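Local coordinates for protein rhamnosidase B (Bacillus sp., PDB 2OKX) that probably removes alpha-L-rhamnose from glycosides as a family 78 alpha-L-rhamnosidase, a calcium-containing hydrolase that inverts anomeric configuration, at residues Ala40-Thr45 / Tyr50-Asn55; Ile90-Leu95 / Gly109-Glu114. One frame throughout, in Å; residues are numbered along the deposited sequence.

Contact 1. Residues Ala40-Thr45 / Tyr50-Asn55; sequences AMLHIT and YVLFVN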
# COMPACT_ATOMS: atom_id res chain seq x y z
N ALA A 40 25.02 21.53 12.08
CA ALA A 40 25.51 20.20 12.39
C ALA A 40 24.57 19.23 11.68
O ALA A 40 23.42 19.05 12.09
CB ALA A 40 25.47 19.96 13.89
N MET A 41 25.06 18.64 10.59
CA MET A 41 24.26 17.71 9.81
C MET A 41 24.52 16.25 10.17
O MET A 41 25.66 15.85 10.42
CB MET A 41 24.53 17.90 8.31
CG MET A 41 24.23 19.30 7.78
SD MET A 41 22.52 19.81 8.09
CE MET A 41 21.63 18.78 6.90
N LEU A 42 23.44 15.47 10.21
CA LEU A 42 23.54 14.04 10.51
C LEU A 42 23.01 13.31 9.28
O LEU A 42 21.82 13.36 8.97
CB LEU A 42 22.70 13.70 11.74
CG LEU A 42 22.90 12.31 12.35
CD1 LEU A 42 22.28 12.26 13.74
CD2 LEU A 42 22.27 11.25 11.45
N HIS A 43 23.92 12.65 8.57
CA HIS A 43 23.59 11.91 7.36
C HIS A 43 23.43 10.45 7.74
O HIS A 43 24.29 9.87 8.40
CB HIS A 43 24.72 12.07 6.35
CG HIS A 43 25.11 13.50 6.11
ND1 HIS A 43 24.36 14.36 5.34
CD2 HIS A 43 26.17 14.22 6.55
CE1 HIS A 43 24.94 15.54 5.31
NE2 HIS A 43 26.04 15.48 6.04
N ILE A 44 22.33 9.84 7.31
CA ILE A 44 22.05 8.46 7.68
C ILE A 44 21.16 7.67 6.73
O ILE A 44 20.33 8.23 6.01
CB ILE A 44 21.39 8.44 9.08
CG1 ILE A 44 20.99 7.01 9.48
CG2 ILE A 44 20.15 9.33 9.08
CD1 ILE A 44 20.36 6.92 10.86
N THR A 45 21.37 6.36 6.74
CA THR A 45 20.56 5.43 5.96
C THR A 45 20.72 4.09 6.65
O THR A 45 21.63 3.90 7.46
CB THR A 45 21.00 5.33 4.48
OG1 THR A 45 20.00 4.61 3.75
CG2 THR A 45 22.33 4.60 4.34
N TYR A 50 14.90 2.71 9.68
CA TYR A 50 15.41 3.18 10.97
C TYR A 50 14.53 4.22 11.65
O TYR A 50 13.68 4.85 11.02
CB TYR A 50 16.80 3.80 10.79
CG TYR A 50 16.76 5.18 10.14
CD1 TYR A 50 16.93 5.33 8.76
CD2 TYR A 50 16.50 6.32 10.89
CE1 TYR A 50 16.84 6.58 8.15
CE2 TYR A 50 16.39 7.58 10.29
CZ TYR A 50 16.56 7.70 8.93
OH TYR A 50 16.44 8.94 8.34
N VAL A 51 14.77 4.39 12.95
CA VAL A 51 14.12 5.40 13.77
C VAL A 51 15.30 6.08 14.47
O VAL A 51 16.04 5.43 15.22
CB VAL A 51 13.18 4.80 14.82
CG1 VAL A 51 12.62 5.93 15.69
CG2 VAL A 51 12.03 4.05 14.15
N LEU A 52 15.48 7.37 14.22
CA LEU A 52 16.60 8.13 14.79
C LEU A 52 16.31 8.94 16.04
O LEU A 52 15.30 9.64 16.13
CB LEU A 52 17.17 9.07 13.72
CG LEU A 52 18.23 10.08 14.15
CD1 LEU A 52 19.52 9.36 14.52
CD2 LEU A 52 18.48 11.08 13.02
N PHE A 53 17.22 8.83 17.01
CA PHE A 53 17.13 9.56 18.27
C PHE A 53 18.42 10.34 18.51
O PHE A 53 19.51 9.82 18.32
CB PHE A 53 16.93 8.61 19.46
CG PHE A 53 15.66 7.81 19.41
CD1 PHE A 53 15.59 6.64 18.67
CD2 PHE A 53 14.54 8.23 20.13
CE1 PHE A 53 14.42 5.88 18.66
CE2 PHE A 53 13.37 7.48 20.12
CZ PHE A 53 13.31 6.30 19.38
N VAL A 54 18.28 11.60 18.91
CA VAL A 54 19.44 12.43 19.19
C VAL A 54 19.26 12.96 20.61
O VAL A 54 18.36 13.76 20.87
CB VAL A 54 19.57 13.62 18.22
CG1 VAL A 54 20.79 14.46 18.58
CG2 VAL A 54 19.70 13.10 16.79
N ASN A 55 20.11 12.48 21.51
CA ASN A 55 20.04 12.85 22.91
C ASN A 55 18.70 12.47 23.51
O ASN A 55 18.15 13.18 24.34
CB ASN A 55 20.30 14.35 23.08
CG ASN A 55 21.77 14.70 22.92
OD1 ASN A 55 22.63 14.06 23.50
ND2 ASN A 55 22.05 15.72 22.12

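Contact 2. Residues Ile90-Leu95 / Gly109-Glu114; sequences IAVLVL and GGLIAE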
# COMPACT_ATOMS: atom_id res chain seq x y z
N ILE A 90 23.83 9.47 20.26
CA ILE A 90 23.04 9.15 19.07
C ILE A 90 22.55 7.73 19.26
O ILE A 90 23.34 6.82 19.54
CB ILE A 90 23.89 9.20 17.78
CG1 ILE A 90 24.56 10.57 17.64
CG2 ILE A 90 23.01 8.91 16.58
CD1 ILE A 90 23.58 11.73 17.55
N ALA A 91 21.24 7.53 19.12
CA ALA A 91 20.65 6.21 19.28
C ALA A 91 19.79 5.90 18.07
O ALA A 91 19.07 6.77 17.57
CB ALA A 91 19.80 6.16 20.54
N VAL A 92 19.88 4.67 17.58
CA VAL A 92 19.11 4.29 16.41
C VAL A 92 18.49 2.91 16.54
O VAL A 92 19.10 1.99 17.08
CB VAL A 92 19.99 4.27 15.14
CG1 VAL A 92 19.12 3.99 13.92
CG2 VAL A 92 20.73 5.59 14.99
N LEU A 93 17.26 2.79 16.06
CA LEU A 93 16.55 1.52 16.05
C LEU A 93 16.50 1.15 14.58
O LEU A 93 15.98 1.92 13.77
CB LEU A 93 15.13 1.66 16.59
CG LEU A 93 14.29 0.39 16.41
CD1 LEU A 93 14.82 -0.70 17.33
CD2 LEU A 93 12.82 0.67 16.73
N VAL A 94 17.06 0.01 14.22
CA VAL A 94 17.03 -0.42 12.83
C VAL A 94 16.19 -1.67 12.70
O VAL A 94 16.39 -2.65 13.42
CB VAL A 94 18.46 -0.70 12.29
CG1 VAL A 94 18.38 -1.23 10.86
CG2 VAL A 94 19.30 0.58 12.33
N LEU A 95 15.22 -1.62 11.79
CA LEU A 95 14.35 -2.77 11.54
C LEU A 95 14.90 -3.45 10.30
O LEU A 95 14.99 -2.82 9.24
CB LEU A 95 12.91 -2.34 11.26
CG LEU A 95 12.06 -1.61 12.31
CD1 LEU A 95 12.56 -0.18 12.49
CD2 LEU A 95 10.61 -1.61 11.86
N GLY A 109 21.35 -6.60 7.15
CA GLY A 109 21.19 -5.66 8.24
C GLY A 109 22.32 -4.65 8.23
O GLY A 109 23.48 -5.01 8.01
N GLY A 110 22.01 -3.38 8.46
CA GLY A 110 23.06 -2.38 8.47
C GLY A 110 22.63 -0.97 8.77
O GLY A 110 21.50 -0.56 8.50
N LEU A 111 23.57 -0.22 9.34
CA LEU A 111 23.36 1.18 9.69
C LEU A 111 24.63 1.96 9.42
O LEU A 111 25.73 1.51 9.75
CB LEU A 111 23.02 1.32 11.17
CG LEU A 111 23.07 2.76 11.70
CD1 LEU A 111 21.97 3.58 11.07
CD2 LEU A 111 22.94 2.75 13.22
N ILE A 112 24.48 3.12 8.79
CA ILE A 112 25.61 3.99 8.52
C ILE A 112 25.15 5.42 8.79
O ILE A 112 24.15 5.88 8.23
CB ILE A 112 26.12 3.84 7.06
CG1 ILE A 112 27.38 4.68 6.87
CG2 ILE A 112 25.03 4.27 6.07
CD1 ILE A 112 28.11 4.41 5.57
N ALA A 113 25.85 6.10 9.69
CA ALA A 113 25.51 7.47 10.05
C ALA A 113 26.75 8.28 10.37
O ALA A 113 27.73 7.76 10.90
CB ALA A 113 24.57 7.46 11.25
N GLU A 114 26.69 9.57 10.06
CA GLU A 114 27.82 10.45 10.30
C GLU A 114 27.34 11.87 10.59
O GLU A 114 26.49 12.40 9.88
CB GLU A 114 28.73 10.46 9.08
CG GLU A 114 30.06 11.17 9.28
CD GLU A 114 30.83 11.31 7.99
OE1 GLU A 114 30.87 10.33 7.21
OE2 GLU A 114 31.41 12.40 7.75

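Contact 1. Residues Ala40-Thr45 / Tyr50-Asn55
Tyr-50 opens the contact by offering a face of its ring to Ile-44. CD1 of Ile-44 stands over the ring centre, 4.0 Å from the Tyr-50 centroid and 12° off the ring normal, a clear CH-pi contact. The other branch, Ile-44 CG2, lies 3.8 Å from Tyr-50 OH, so the isoleucine spans the ring from middle to hydroxyl. That hydroxyl is buried but satisfied by hydrogen bonds to Asp-74 OD2 and Tyr-76 OH. A leucine at Tyr-50 would probably leave Asp-74 and Tyr-76 without this hydroxyl partner and take the flat support from under the Ile-44 methyl. Leu-52 comes next and meets Leu-42 tip to tip, CD2 of Leu-52 lying 4.0 Å from CD1 of Leu-42. With CG of Leu-42 anti to its N (chi1 -168°), the methyls extend across to meet it. Val-54 closes the row, its CG2 packing 4.1 Å from the same Leu-42 CD1. The strands run nearly antiparallel, but 9.0 Å apart at their axes, and belong to facing sheets of a beta sandwich: 41-47 lies between 70-77 and 110-117, while 49-54 lies between 57-62 and 87-96.

Contact 2. Residues Ile90-Leu95 / Gly109-Glu114
Leu-111 rises from its strand between Val-92 and Val-94, and nearly every atom of it has something to touch. Starting at the base, CB rests 4.0 Å from Val-94 CG2; the two side chains pass at a slant, so the valine meets the root of the leucine and not its end. CG is a little farther off, 4.4 Å from that same Val-94 CG2. From there the chain forks. CD1 lies 4.1 Å from Val-92 CG1, while CD2 makes the tighter approach, 3.8 Å from Val-92 CB, and also packs on both methyls of that valine. The leucine and Val-92 thus come end to end, the fork of one against the branch point of the other. The first torsion explains the reach: CG of Leu-111 stands opposite its own backbone N (chi1 168°), which carries both methyls out across the gap. Val-94 has a second neighbour here, since its CG1 lies 4.0 Å from the carbonyl O of Gly-110, a plain packing contact. Everything that touches is buried, and the segments meet by van der Waals packing, apolar but for that Gly-110 oxygen against Val-94, as expected where two sheets meet through their side chains. The strand axes are inclined at 144° and come within 8.1 Å of each other. Around this pair, Phe-26 of strand 22-31 packs against both Val-94 and Leu-111, and Ile-44 of strand 41-47 touches Leu-111 as well. Strand 87-96 sits between 22-31 and 49-54 in one sheet of the sandwich; strand 110-117 sits between 41-47 and 120-124 in the other.

How the contacts relate
Both contacts are buried and bridge the same two sheets of the N-terminal beta sandwich, with centres about 8 Å apart. They are neighbours twice over: strand 49-54 of contact 1 pairs with 87-96 of contact 2, probably through Phe-53 N to Ala-91 O and Val-51 N to Leu-93 O, and strand 41-47 pairs with 110-117. Backbone hydrogen bonds run within each sheet, whereas side chains join the two sheets, mostly by apolar packing. Their chemistry differs: contact 1 includes an aromatic ring whose buried hydroxyl is hydrogen-bonded across to strand 70-77 of the facing sheet, whereas contact 2 is built from aliphatic branches and a glycine carbonyl. Together they form one continuous stretch of the sandwich interior.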